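Local coordinates for protein nitroreductase FRM2 (Saccharomyces cerevisiae, PDB 4URP) that reduces 4-nitroquinoline N-oxide with NADH as an FMN-dependent type II nitroreductase, and takes part in the oxidative stress response and in negative regulation of fatty acid metabolism, at residues Pro22-Gly27 with Glu89-Val94; Arg54-Val59 with Ile95-Leu100; Asp68-Ala73 with Asp150-Ala155. All coordinates share one frame; numbering follows the deposited sequence.

Overall arrangement
The three contacts are tied together by one antiparallel sheet. Interactions 1 and 2 share strand 92-99, and their centres are 18 Å apart. They touch directly: Ser93 N lies 2.9 Å from Ile58 O, a probable hydrogen bond, and Val94 CG2 packs 3.7 Å from Ile57 CG1. Interaction 3 is a helix pair beside this sheet. Its centre is 16 Å from that of interaction 2 and 21 Å from that of interaction 1. It touches neither, the nearest atoms being about 5 Å and 7 Å away. Helix 60-73 links strands 55-59 and 92-99 along the chain. Frm2 binds one FMN per subunit.

Interaction 1 (Pro22-Gly27 with Glu89-Val94); sequences PELPQG and EAYGSV
The Tyr91 ring is the flat group of this contact, and the Pro22-Leu24 backbone bends round it. Leu24 CA lies beyond one face, out toward the rim, 4.3 Å above the ring plane. Pro22 O comes in at the edge, near the ring plane, 3.6 Å from Tyr91 CD1. Glu23 O approaches the same carbon obliquely, at 3.5 Å. These carbonyls meet ring carbons, and neither is hydrogen-bonded to Tyr91. At the far end of the ring, Leu24 CD1 packs 3.7 Å from Tyr91 OH. The two side chains lie side by side and point the same way. Tyr91 has CG anti to the backbone N (chi1 -165°), which carries its ring along Glu23 and Leu24. The Pro22 ring adds an apolar touch, with its CB 4.2 Å from Tyr91 CD1. Its other side meets the backbone before Tyr91: Pro22 CD is 3.3 Å from Glu89 O. Pro22 N has no hydrogen to offer that oxygen. An alanine in place of Tyr91 would probably leave the Leu24 methyl without its partner and open a gap beside the Glu23 carbonyl.

The contact is at the surface, yet Tyr91 also touches Val59, and Ala90 packs on Leu20 and His63. Further along, Pro25 follows a cis peptide bond and packs on Leu141. Segment 22-27 belongs to the connection between helices 7-12 and 31-41. It thus rests against the chain where strand 92-99 begins. There, Tyr91 and Gly92 together face the single residue Phe172 of strand 164-172, which is a classic beta bulge.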
ATOM      1  N   PRO A  22     -22.084 -13.544  -9.212  1.00 67.53           N
ATOM      2  CA  PRO A  22     -20.970 -14.241  -9.865  1.00 70.70           C
ATOM      3  C   PRO A  22     -20.891 -13.863 -11.342  1.00 67.27           C
ATOM      4  O   PRO A  22     -21.257 -14.652 -12.209  1.00 56.40           O
ATOM      5  CB  PRO A  22     -21.352 -15.714  -9.713  1.00 64.74           C
ATOM      6  CG  PRO A  22     -22.195 -15.749  -8.489  1.00 66.32           C
ATOM      7  CD  PRO A  22     -22.975 -14.477  -8.500  1.00 70.05           C
ATOM      8  N   GLU A  23     -20.414 -12.653 -11.612  1.00 76.48           N
ATOM      9  CA  GLU A  23     -20.372 -12.130 -12.970  1.00 88.04           C
ATOM     10  C   GLU A  23     -18.998 -12.297 -13.598  1.00 84.65           C
ATOM     11  O   GLU A  23     -17.973 -12.201 -12.924  1.00 76.62           O
ATOM     12  CB  GLU A  23     -20.810 -10.664 -13.002  1.00 89.38           C
ATOM     13  CG  GLU A  23     -20.087  -9.775 -12.015  1.00 78.50           C
ATOM     14  CD  GLU A  23     -20.855  -8.509 -11.713  1.00 77.64           C
ATOM     15  OE1 GLU A  23     -21.255  -7.812 -12.668  1.00 83.43           O
ATOM     16  OE2 GLU A  23     -21.075  -8.216 -10.518  1.00 71.35           O
ATOM     17  N   LEU A  24     -18.997 -12.546 -14.903  1.00 81.78           N
ATOM     18  CA  LEU A  24     -17.775 -12.842 -15.646  1.00 93.50           C
ATOM     19  C   LEU A  24     -16.667 -11.776 -15.538  1.00 94.29           C
ATOM     20  O   LEU A  24     -15.530 -12.116 -15.211  1.00 74.40           O
ATOM     21  CB  LEU A  24     -18.103 -13.174 -17.108  1.00 99.73           C
ATOM     22  CG  LEU A  24     -16.998 -13.805 -17.954  1.00 93.12           C
ATOM     23  CD1 LEU A  24     -16.814 -15.270 -17.591  1.00 72.00           C
ATOM     24  CD2 LEU A  24     -17.313 -13.648 -19.432  1.00 76.49           C
ATOM     25  N   PRO A  25     -16.978 -10.488 -15.806  1.00 97.48           N
ATOM     26  CA  PRO A  25     -18.214  -9.867 -16.296  1.00 88.32           C
ATOM     27  C   PRO A  25     -18.253  -9.735 -17.819  1.00 89.96           C
ATOM     28  O   PRO A  25     -17.498 -10.400 -18.528  1.00 89.61           O
ATOM     29  CB  PRO A  25     -18.176  -8.484 -15.649  1.00 65.69           C
ATOM     30  CG  PRO A  25     -16.749  -8.165 -15.586  1.00 63.70           C
ATOM     31  CD  PRO A  25     -16.006  -9.465 -15.381  1.00 89.56           C
ATOM     32  N   GLN A  26     -19.133  -8.867 -18.306  1.00 87.29           N
ATOM     33  CA  GLN A  26     -19.401  -8.737 -19.734  1.00 76.10           C
ATOM     34  C   GLN A  26     -18.210  -8.212 -20.530  1.00 79.26           C
ATOM     35  O   GLN A  26     -17.750  -7.093 -20.312  1.00 83.59           O
ATOM     36  CB  GLN A  26     -20.606  -7.820 -19.964  1.00 83.47           C
ATOM     37  CG  GLN A  26     -21.590  -7.760 -18.805  1.00 99.04           C
ATOM     38  CD  GLN A  26     -21.173  -6.775 -17.724  1.00 89.78           C
ATOM     39  OE1 GLN A  26     -20.003  -6.405 -17.621  1.00 85.79           O
ATOM     40  NE2 GLN A  26     -22.134  -6.341 -16.916  1.00 94.92           N
ATOM     41  N   GLY A  27     -17.727  -9.028 -21.460  1.00 80.45           N
ATOM     42  CA  GLY A  27     -16.676  -8.618 -22.372  1.00 91.94           C
ATOM     43  C   GLY A  27     -15.282  -8.872 -21.842  1.00 88.38           C
ATOM     44  O   GLY A  27     -14.294  -8.482 -22.461  1.00 72.21           O
ATOM     45  N   GLU A  89     -22.323 -15.253  -3.646  1.00 69.61           N
ATOM     46  CA  GLU A  89     -22.591 -14.026  -4.385  1.00 75.81           C
ATOM     47  C   GLU A  89     -21.398 -13.573  -5.219  1.00 67.71           C
ATOM     48  O   GLU A  89     -21.532 -12.721  -6.093  1.00 60.40           O
ATOM     49  CB  GLU A  89     -23.017 -12.909  -3.428  1.00 67.50           C
ATOM     50  CG  GLU A  89     -24.309 -13.199  -2.687  1.00 60.25           C
ATOM     51  CD  GLU A  89     -24.781 -12.031  -1.855  1.00 64.55           C
ATOM     52  OE1 GLU A  89     -24.433 -10.880  -2.195  1.00 61.42           O
ATOM     53  OE2 GLU A  89     -25.504 -12.260  -0.864  1.00 63.58           O
ATOM     54  N   ALA A  90     -20.233 -14.153  -4.956  1.00 70.97           N
ATOM     55  CA  ALA A  90     -19.014 -13.730  -5.632  1.00 63.27           C
ATOM     56  C   ALA A  90     -18.547 -14.735  -6.674  1.00 65.67           C
ATOM     57  O   ALA A  90     -18.768 -15.939  -6.541  1.00 78.17           O
ATOM     58  CB  ALA A  90     -17.919 -13.477  -4.621  1.00 49.73           C
ATOM     59  N   TYR A  91     -17.897 -14.229  -7.714  1.00 59.28           N
ATOM     60  CA  TYR A  91     -17.344 -15.085  -8.754  1.00 65.80           C
ATOM     61  C   TYR A  91     -16.104 -15.783  -8.221  1.00 61.78           C
ATOM     62  O   TYR A  91     -15.825 -16.925  -8.569  1.00 65.15           O
ATOM     63  CB  TYR A  91     -17.003 -14.264  -9.998  1.00 66.68           C
ATOM     64  CG  TYR A  91     -16.760 -15.096 -11.240  1.00 65.02           C
ATOM     65  CD1 TYR A  91     -17.821 -15.558 -12.006  1.00 67.20           C
ATOM     66  CD2 TYR A  91     -15.471 -15.407 -11.652  1.00 62.90           C
ATOM     67  CE1 TYR A  91     -17.606 -16.315 -13.146  1.00 68.47           C
ATOM     68  CE2 TYR A  91     -15.246 -16.164 -12.792  1.00 66.68           C
ATOM     69  CZ  TYR A  91     -16.318 -16.615 -13.534  1.00 77.87           C
ATOM     70  OH  TYR A  91     -16.104 -17.367 -14.668  1.00 74.27           O
ATOM     71  N   GLY A  92     -15.370 -15.085  -7.364  1.00 58.86           N
ATOM     72  CA  GLY A  92     -14.175 -15.634  -6.754  1.00 52.73           C
ATOM     73  C   GLY A  92     -13.550 -14.640  -5.799  1.00 52.28           C
ATOM     74  O   GLY A  92     -14.194 -13.680  -5.383  1.00 54.63           O
ATOM     75  N   SER A  93     -12.291 -14.867  -5.448  1.00 58.88           N
ATOM     76  CA  SER A  93     -11.595 -13.961  -4.547  1.00 60.22           C
ATOM     77  C   SER A  93     -10.091 -13.997  -4.758  1.00 60.74           C
ATOM     78  O   SER A  93      -9.494 -15.062  -4.894  1.00 62.19           O
ATOM     79  CB  SER A  93     -11.917 -14.295  -3.091  1.00 54.10           C
ATOM     80  OG  SER A  93     -11.254 -15.480  -2.683  1.00 53.80           O
ATOM     81  N   VAL A  94      -9.487 -12.818  -4.784  1.00 57.91           N
ATOM     82  CA  VAL A  94      -8.043 -12.700  -4.832  1.00 53.98           C
ATOM     83  C   VAL A  94      -7.520 -12.596  -3.413  1.00 49.82           C
ATOM     84  O   VAL A  94      -7.965 -11.756  -2.640  1.00 47.73           O
ATOM     85  CB  VAL A  94      -7.605 -11.438  -5.595  1.00 54.86           C
ATOM     86  CG1 VAL A  94      -6.095 -11.438  -5.784  1.00 51.66           C
ATOM     87  CG2 VAL A  94      -8.318 -11.354  -6.927  1.00 51.19           C
TER

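Interaction 2 (Arg54-Val59 with Ile95-Leu100). Unlike the reference sequence in segment 95-100: Leu100 (reference Glu).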
ATOM      1  N   ARG A  54       3.174 -12.263  -2.674  1.00 55.82           N
ATOM      2  CA  ARG A  54       2.608 -13.077  -3.740  1.00 58.02           C
ATOM      3  C   ARG A  54       1.094 -13.041  -3.648  1.00 59.74           C
ATOM      4  O   ARG A  54       0.534 -12.305  -2.835  1.00 56.00           O
ATOM      5  CB  ARG A  54       3.112 -14.520  -3.658  1.00 62.07           C
ATOM      6  CG  ARG A  54       3.596 -14.938  -2.288  1.00 55.76           C
ATOM      7  CD  ARG A  54       5.108 -14.870  -2.205  1.00 62.12           C
ATOM      8  NE  ARG A  54       5.720 -14.966  -3.524  1.00 60.83           N
ATOM      9  CZ  ARG A  54       7.025 -15.094  -3.734  1.00 52.91           C
ATOM     10  NH1 ARG A  54       7.868 -15.159  -2.711  1.00 42.64           N
ATOM     11  NH2 ARG A  54       7.485 -15.167  -4.972  1.00 60.53           N
ATOM     12  N   ALA A  55       0.433 -13.830  -4.485  1.00 58.65           N
ATOM     13  CA  ALA A  55      -1.022 -13.872  -4.481  1.00 57.46           C
ATOM     14  C   ALA A  55      -1.569 -15.170  -5.061  1.00 66.13           C
ATOM     15  O   ALA A  55      -0.887 -15.875  -5.797  1.00 72.67           O
ATOM     16  CB  ALA A  55      -1.591 -12.680  -5.228  1.00 52.10           C
ATOM     17  N   VAL A  56      -2.809 -15.475  -4.705  1.00 64.81           N
ATOM     18  CA  VAL A  56      -3.529 -16.616  -5.249  1.00 63.24           C
ATOM     19  C   VAL A  56      -4.969 -16.217  -5.517  1.00 61.78           C
ATOM     20  O   VAL A  56      -5.645 -15.681  -4.646  1.00 69.36           O
ATOM     21  CB  VAL A  56      -3.499 -17.824  -4.291  1.00 55.14           C
ATOM     22  CG1 VAL A  56      -4.720 -18.701  -4.494  1.00 49.66           C
ATOM     23  CG2 VAL A  56      -2.219 -18.624  -4.493  1.00 58.71           C
ATOM     24  N   ILE A  57      -5.426 -16.450  -6.740  1.00 59.96           N
ATOM     25  CA  ILE A  57      -6.817 -16.215  -7.088  1.00 59.24           C
ATOM     26  C   ILE A  57      -7.574 -17.524  -7.022  1.00 62.98           C
ATOM     27  O   ILE A  57      -7.112 -18.540  -7.529  1.00 70.28           O
ATOM     28  CB  ILE A  57      -6.949 -15.623  -8.499  1.00 58.22           C
ATOM     29  CG1 ILE A  57      -6.504 -14.158  -8.492  1.00 65.62           C
ATOM     30  CG2 ILE A  57      -8.385 -15.736  -9.000  1.00 56.78           C
ATOM     31  CD1 ILE A  57      -6.772 -13.447  -9.790  1.00 79.61           C
ATOM     32  N   ILE A  58      -8.732 -17.508  -6.380  1.00 65.64           N
ATOM     33  CA  ILE A  58      -9.524 -18.717  -6.258  1.00 62.88           C
ATOM     34  C   ILE A  58     -10.946 -18.473  -6.753  1.00 64.93           C
ATOM     35  O   ILE A  58     -11.485 -17.376  -6.610  1.00 60.30           O
ATOM     36  CB  ILE A  58      -9.505 -19.249  -4.809  1.00 61.54           C
ATOM     37  CG1 ILE A  58      -9.577 -20.777  -4.803  1.00 74.30           C
ATOM     38  CG2 ILE A  58     -10.607 -18.617  -3.969  1.00 57.29           C
ATOM     39  CD1 ILE A  58      -9.268 -21.388  -3.460  1.00 66.21           C
ATOM     40  N   VAL A  59     -11.533 -19.492  -7.371  1.00 72.92           N
ATOM     41  CA  VAL A  59     -12.854 -19.370  -7.973  1.00 64.27           C
ATOM     42  C   VAL A  59     -13.640 -20.674  -7.900  1.00 69.12           C
ATOM     43  O   VAL A  59     -13.131 -21.697  -7.445  1.00 78.03           O
ATOM     44  CB  VAL A  59     -12.762 -18.952  -9.453  1.00 62.00           C
ATOM     45  CG1 VAL A  59     -12.624 -17.439  -9.583  1.00 61.80           C
ATOM     46  CG2 VAL A  59     -11.610 -19.671 -10.139  1.00 76.06           C
ATOM     47  N   ILE A  95      -6.575 -13.459  -3.073  1.00 49.51           N
ATOM     48  CA  ILE A  95      -5.976 -13.423  -1.750  1.00 57.01           C
ATOM     49  C   ILE A  95      -4.475 -13.137  -1.833  1.00 56.32           C
ATOM     50  O   ILE A  95      -3.765 -13.702  -2.663  1.00 62.20           O
ATOM     51  CB  ILE A  95      -6.292 -14.713  -0.956  1.00 46.70           C
ATOM     52  CG1 ILE A  95      -5.034 -15.300  -0.321  1.00 53.92           C
ATOM     53  CG2 ILE A  95      -6.981 -15.736  -1.839  1.00 34.27           C
ATOM     54  CD1 ILE A  95      -4.783 -14.802   1.071  1.00 60.29           C
ATOM     55  N   PHE A  96      -4.007 -12.233  -0.978  1.00 46.19           N
ATOM     56  CA  PHE A  96      -2.624 -11.769  -1.023  1.00 49.18           C
ATOM     57  C   PHE A  96      -1.803 -12.316   0.135  1.00 52.69           C
ATOM     58  O   PHE A  96      -2.312 -12.515   1.238  1.00 51.17           O
ATOM     59  CB  PHE A  96      -2.579 -10.240  -1.007  1.00 58.26           C
ATOM     60  CG  PHE A  96      -3.285  -9.605  -2.163  1.00 56.64           C
ATOM     61  CD1 PHE A  96      -2.666  -9.508  -3.390  1.00 65.14           C
ATOM     62  CD2 PHE A  96      -4.564  -9.100  -2.019  1.00 56.23           C
ATOM     63  CE1 PHE A  96      -3.304  -8.924  -4.452  1.00 64.39           C
ATOM     64  CE2 PHE A  96      -5.209  -8.513  -3.081  1.00 61.17           C
ATOM     65  CZ  PHE A  96      -4.577  -8.426  -4.302  1.00 54.77           C
ATOM     66  N   PHE A  97      -0.525 -12.549  -0.131  1.00 57.05           N
ATOM     67  CA  PHE A  97       0.396 -13.065   0.870  1.00 55.21           C
ATOM     68  C   PHE A  97       1.640 -12.197   0.978  1.00 56.80           C
ATOM     69  O   PHE A  97       1.817 -11.234   0.235  1.00 54.20           O
ATOM     70  CB  PHE A  97       0.849 -14.479   0.502  1.00 56.56           C
ATOM     71  CG  PHE A  97      -0.262 -15.476   0.394  1.00 57.87           C
ATOM     72  CD1 PHE A  97      -0.711 -16.149   1.514  1.00 54.92           C
ATOM     73  CD2 PHE A  97      -0.835 -15.761  -0.830  1.00 57.98           C
ATOM     74  CE1 PHE A  97      -1.717 -17.074   1.418  1.00 51.25           C
ATOM     75  CE2 PHE A  97      -1.845 -16.688  -0.932  1.00 56.55           C
ATOM     76  CZ  PHE A  97      -2.287 -17.347   0.196  1.00 52.30           C
ATOM     77  N   THR A  98       2.503 -12.563   1.920  1.00 57.51           N
ATOM     78  CA  THR A  98       3.853 -12.026   1.996  1.00 56.68           C
ATOM     79  C   THR A  98       4.804 -13.142   2.385  1.00 56.29           C
ATOM     80  O   THR A  98       4.716 -13.685   3.482  1.00 59.36           O
ATOM     81  CB  THR A  98       3.984 -10.906   3.037  1.00 59.45           C
ATOM     82  OG1 THR A  98       3.032 -11.110   4.086  1.00 56.92           O
ATOM     83  CG2 THR A  98       3.751  -9.549   2.394  1.00 53.63           C
ATOM     84  N   ASP A  99       5.714 -13.481   1.481  1.00 50.74           N
ATOM     85  CA  ASP A  99       6.702 -14.516   1.754  1.00 52.19           C
ATOM     86  C   ASP A  99       7.568 -14.103   2.934  1.00 60.48           C
ATOM     87  O   ASP A  99       8.408 -13.213   2.823  1.00 57.64           O
ATOM     88  CB  ASP A  99       7.567 -14.768   0.518  1.00 53.59           C
ATOM     89  CG  ASP A  99       8.229 -16.127   0.534  1.00 63.41           C
ATOM     90  OD1 ASP A  99       8.403 -16.699   1.631  1.00 57.56           O
ATOM     91  OD2 ASP A  99       8.574 -16.629  -0.555  1.00 66.69           O
ATOM     92  N   LEU A 100       7.353 -14.761   4.068  1.00 52.91           N
ATOM     93  CA  LEU A 100       8.106 -14.479   5.284  1.00 54.80           C
ATOM     94  C   LEU A 100       9.541 -14.970   5.150  1.00 57.79           C
ATOM     95  O   LEU A 100      10.392 -14.657   5.977  1.00 55.03           O
ATOM     96  CB  LEU A 100       7.424 -15.132   6.491  1.00 51.84           C
ATOM     97  CG  LEU A 100       7.013 -14.194   7.630  1.00 51.60           C
ATOM     98  CD1 LEU A 100       8.220 -13.752   8.446  1.00 53.05           C
ATOM     99  CD2 LEU A 100       6.273 -12.989   7.072  1.00 43.61           C
TER
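Val56 pairs with Ile95, and Ala55 with Phe96, where two antiparallel strands of the sheet run side by side. The tight part is here. Val56 N donates to Ile95 O, and Ile95 N to Val56 O, both at 2.9 Å, so this is a hydrogen-bonded pair. Ala55 and Phe96 form the next, non-hydrogen-bonded pair; Ala55 CB lies 3.8 Å from Phe96 CD1. Phe97 N then donates to Arg54 O from above the carbonyl plane, in a nearly straight bond (171° at the hydrogen). Phe97 has CG beside its backbone N (chi1 -60°), which brings the ring edge to Val56 CB, 3.9 Å from CE2. Ile95 CD1 lies over one face of the same ring. Val56 also packs on Val188 of the second subunit.

Toward Arg54 the contact is looser and partly exposed. Its N reaches Phe97 O only by a weak bond of 3.4 Å. The side chain bends at chi2 and chi3 and passes Phe97 CB to reach Asp99. Arg54 NH1 and Asp99 OD2 form a salt bridge of 2.7 Å, with the guanidinium and carboxylate planes 59° apart.

Asp99 OD1 caps Gly101 N at the helix start. One carboxylate therefore serves both arginine and helix, and both would be expected to stabilise its negative charge.

Interaction 3 (Asp68-Ala73 with Asp150-Ala155); sequences DAVASA and DYVKSA
Helices 60-73 and 149-155 pack against each other beside the sheet, and Val70 meets Tyr151 at the middle of their contact. The axes of the two short segments approach to 9.6 Å, with 123° between their N-to-C directions. The touching residues are few.

Both methyls of Val70 take part. Its CG2 packs 3.8 Å from Tyr151 CB and also reaches Val152 CG1. Its CG1 lies 3.9 Å from Tyr151 CD2, coming obliquely to the ring. The side chains of Val70 and Tyr151 cross at about a right angle. Tyr151 has CG beside the backbone N (chi1 -82°), and its ring extends toward Ala73 of the other segment. Ala73 CB lies over one ring face, 4.0 Å from Tyr151 CE1. Asp150 OD1 stands over the opposite face, near the rim. At the other end, the two methyls Ala69 CB and Ala155 CB meet tip to tip at 4.4 Å. The contact across the two segments is wholly apolar. Within the first helix, Ser72 OG donates to Asp68 O at 3.0 Å, in a turn whose backbone bonds are weak.

Val152 and Ala155 also rest on Ile66, one turn earlier in helix 60-73. Val70 is backed by Pro83, and Tyr151 touches Met74. On the side toward the sheet, Val152 packs on Val166 and Gln169 of strand 164-172. Both helices thus lie on the sheet face that carries Ser93 and Ile95, while helix 117-139 packs on the opposite face at Phe96.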
ATOM      1  N   ASP A  68     -17.194 -21.276   3.104  1.00 63.67           N
ATOM      2  CA  ASP A  68     -18.098 -22.206   3.763  1.00 67.08           C
ATOM      3  C   ASP A  68     -17.428 -22.785   4.995  1.00 71.70           C
ATOM      4  O   ASP A  68     -18.094 -23.174   5.952  1.00 82.20           O
ATOM      5  CB  ASP A  68     -18.495 -23.336   2.816  1.00 64.45           C
ATOM      6  CG  ASP A  68     -19.274 -24.429   3.512  1.00 79.56           C
ATOM      7  OD1 ASP A  68     -20.506 -24.285   3.650  1.00 81.43           O
ATOM      8  OD2 ASP A  68     -18.651 -25.428   3.929  1.00 79.67           O
ATOM      9  N   ALA A  69     -16.102 -22.847   4.959  1.00 64.90           N
ATOM     10  CA  ALA A  69     -15.330 -23.362   6.081  1.00 73.02           C
ATOM     11  C   ALA A  69     -15.209 -22.301   7.163  1.00 73.67           C
ATOM     12  O   ALA A  69     -15.214 -22.607   8.352  1.00 69.51           O
ATOM     13  CB  ALA A  69     -13.955 -23.805   5.616  1.00 69.06           C
ATOM     14  N   VAL A  70     -15.091 -21.050   6.742  1.00 67.50           N
ATOM     15  CA  VAL A  70     -15.041 -19.947   7.686  1.00 61.34           C
ATOM     16  C   VAL A  70     -16.401 -19.795   8.349  1.00 78.85           C
ATOM     17  O   VAL A  70     -16.497 -19.713   9.570  1.00 81.15           O
ATOM     18  CB  VAL A  70     -14.651 -18.624   6.996  1.00 65.77           C
ATOM     19  CG1 VAL A  70     -14.786 -17.460   7.965  1.00 64.09           C
ATOM     20  CG2 VAL A  70     -13.238 -18.710   6.452  1.00 51.37           C
ATOM     21  N   ALA A  71     -17.454 -19.805   7.536  1.00 68.64           N
ATOM     22  CA  ALA A  71     -18.821 -19.642   8.030  1.00 60.59           C
ATOM     23  C   ALA A  71     -19.324 -20.845   8.825  1.00 70.82           C
ATOM     24  O   ALA A  71     -20.527 -21.010   9.022  1.00 86.74           O
ATOM     25  CB  ALA A  71     -19.765 -19.342   6.879  1.00 62.56           C
ATOM     26  N   SER A  72     -18.400 -21.689   9.267  1.00 70.82           N
ATOM     27  CA  SER A  72     -18.718 -22.785  10.172  1.00 72.56           C
ATOM     28  C   SER A  72     -17.889 -22.612  11.437  1.00 78.89           C
ATOM     29  O   SER A  72     -18.249 -23.107  12.506  1.00 78.60           O
ATOM     30  CB  SER A  72     -18.432 -24.139   9.518  1.00 69.09           C
ATOM     31  OG  SER A  72     -19.314 -24.378   8.434  1.00 69.52           O
ATOM     32  N   ALA A  73     -16.775 -21.899  11.302  1.00 80.33           N
ATOM     33  CA  ALA A  73     -15.981 -21.486  12.451  1.00 84.24           C
ATOM     34  C   ALA A  73     -16.627 -20.250  13.062  1.00 79.76           C
ATOM     35  O   ALA A  73     -16.332 -19.872  14.194  1.00 81.48           O
ATOM     36  CB  ALA A  73     -14.552 -21.193  12.034  1.00 74.60           C
ATOM     37  N   ASP A 150      -6.320 -15.655   9.478  1.00 50.90           N
ATOM     38  CA  ASP A 150      -6.103 -16.919  10.169  1.00 60.42           C
ATOM     39  C   ASP A 150      -7.103 -17.988   9.743  1.00 57.79           C
ATOM     40  O   ASP A 150      -6.759 -19.165   9.645  1.00 61.86           O
ATOM     41  CB  ASP A 150      -6.168 -16.716  11.684  1.00 74.77           C
ATOM     42  CG  ASP A 150      -6.988 -15.502  12.075  1.00 81.10           C
ATOM     43  OD1 ASP A 150      -8.233 -15.601  12.081  1.00 68.39           O
ATOM     44  OD2 ASP A 150      -6.388 -14.448  12.375  1.00 86.44           O
ATOM     45  N   TYR A 151      -8.343 -17.576   9.492  1.00 50.58           N
ATOM     46  CA  TYR A 151      -9.383 -18.521   9.115  1.00 53.85           C
ATOM     47  C   TYR A 151      -9.135 -19.157   7.750  1.00 54.71           C
ATOM     48  O   TYR A 151      -9.278 -20.370   7.594  1.00 56.40           O
ATOM     49  CB  TYR A 151     -10.755 -17.846   9.162  1.00 58.27           C
ATOM     50  CG  TYR A 151     -11.352 -17.791  10.553  1.00 59.69           C
ATOM     51  CD1 TYR A 151     -11.002 -18.729  11.516  1.00 53.25           C
ATOM     52  CD2 TYR A 151     -12.268 -16.806  10.901  1.00 60.09           C
ATOM     53  CE1 TYR A 151     -11.546 -18.688  12.786  1.00 58.70           C
ATOM     54  CE2 TYR A 151     -12.817 -16.758  12.171  1.00 59.49           C
ATOM     55  CZ  TYR A 151     -12.452 -17.701  13.107  1.00 59.85           C
ATOM     56  OH  TYR A 151     -12.995 -17.658  14.370  1.00 62.06           O
ATOM     57  N   VAL A 152      -8.753 -18.347   6.767  1.00 53.86           N
ATOM     58  CA  VAL A 152      -8.476 -18.878   5.440  1.00 61.33           C
ATOM     59  C   VAL A 152      -7.088 -19.501   5.379  1.00 64.33           C
ATOM     60  O   VAL A 152      -6.807 -20.316   4.506  1.00 69.35           O
ATOM     61  CB  VAL A 152      -8.611 -17.807   4.341  1.00 59.19           C
ATOM     62  CG1 VAL A 152      -9.980 -17.141   4.414  1.00 64.81           C
ATOM     63  CG2 VAL A 152      -7.502 -16.784   4.453  1.00 69.04           C
ATOM     64  N   LYS A 153      -6.224 -19.123   6.314  1.00 54.93           N
ATOM     65  CA  LYS A 153      -4.880 -19.678   6.366  1.00 62.90           C
ATOM     66  C   LYS A 153      -4.925 -21.162   6.697  1.00 66.19           C
ATOM     67  O   LYS A 153      -4.267 -21.971   6.050  1.00 69.94           O
ATOM     68  CB  LYS A 153      -4.034 -18.940   7.404  1.00 59.05           C
ATOM     69  CG  LYS A 153      -2.644 -19.519   7.611  1.00 66.57           C
ATOM     70  CD  LYS A 153      -1.892 -19.625   6.299  1.00 52.17           C
ATOM     71  CE  LYS A 153      -0.423 -19.901   6.542  1.00 65.39           C
ATOM     72  NZ  LYS A 153      -0.228 -21.052   7.468  1.00 82.64           N
ATOM     73  N   SER A 154      -5.695 -21.513   7.718  1.00 57.31           N
ATOM     74  CA  SER A 154      -5.856 -22.912   8.088  1.00 57.83           C
ATOM     75  C   SER A 154      -6.686 -23.636   7.037  1.00 61.66           C
ATOM     76  O   SER A 154      -6.468 -24.814   6.754  1.00 59.23           O
ATOM     77  CB  SER A 154      -6.530 -23.032   9.457  1.00 45.80           C
ATOM     78  OG  SER A 154      -6.622 -24.389   9.860  1.00 53.08           O
ATOM     79  N   ALA A 155      -7.644 -22.916   6.463  1.00 64.38           N
ATOM     80  CA  ALA A 155      -8.546 -23.488   5.477  1.00 56.80           C
ATOM     81  C   ALA A 155      -7.829 -23.732   4.158  1.00 64.41           C
ATOM     82  O   ALA A 155      -8.233 -24.588   3.373  1.00 63.22           O
ATOM     83  CB  ALA A 155      -9.742 -22.575   5.264  1.00 58.84           C
TER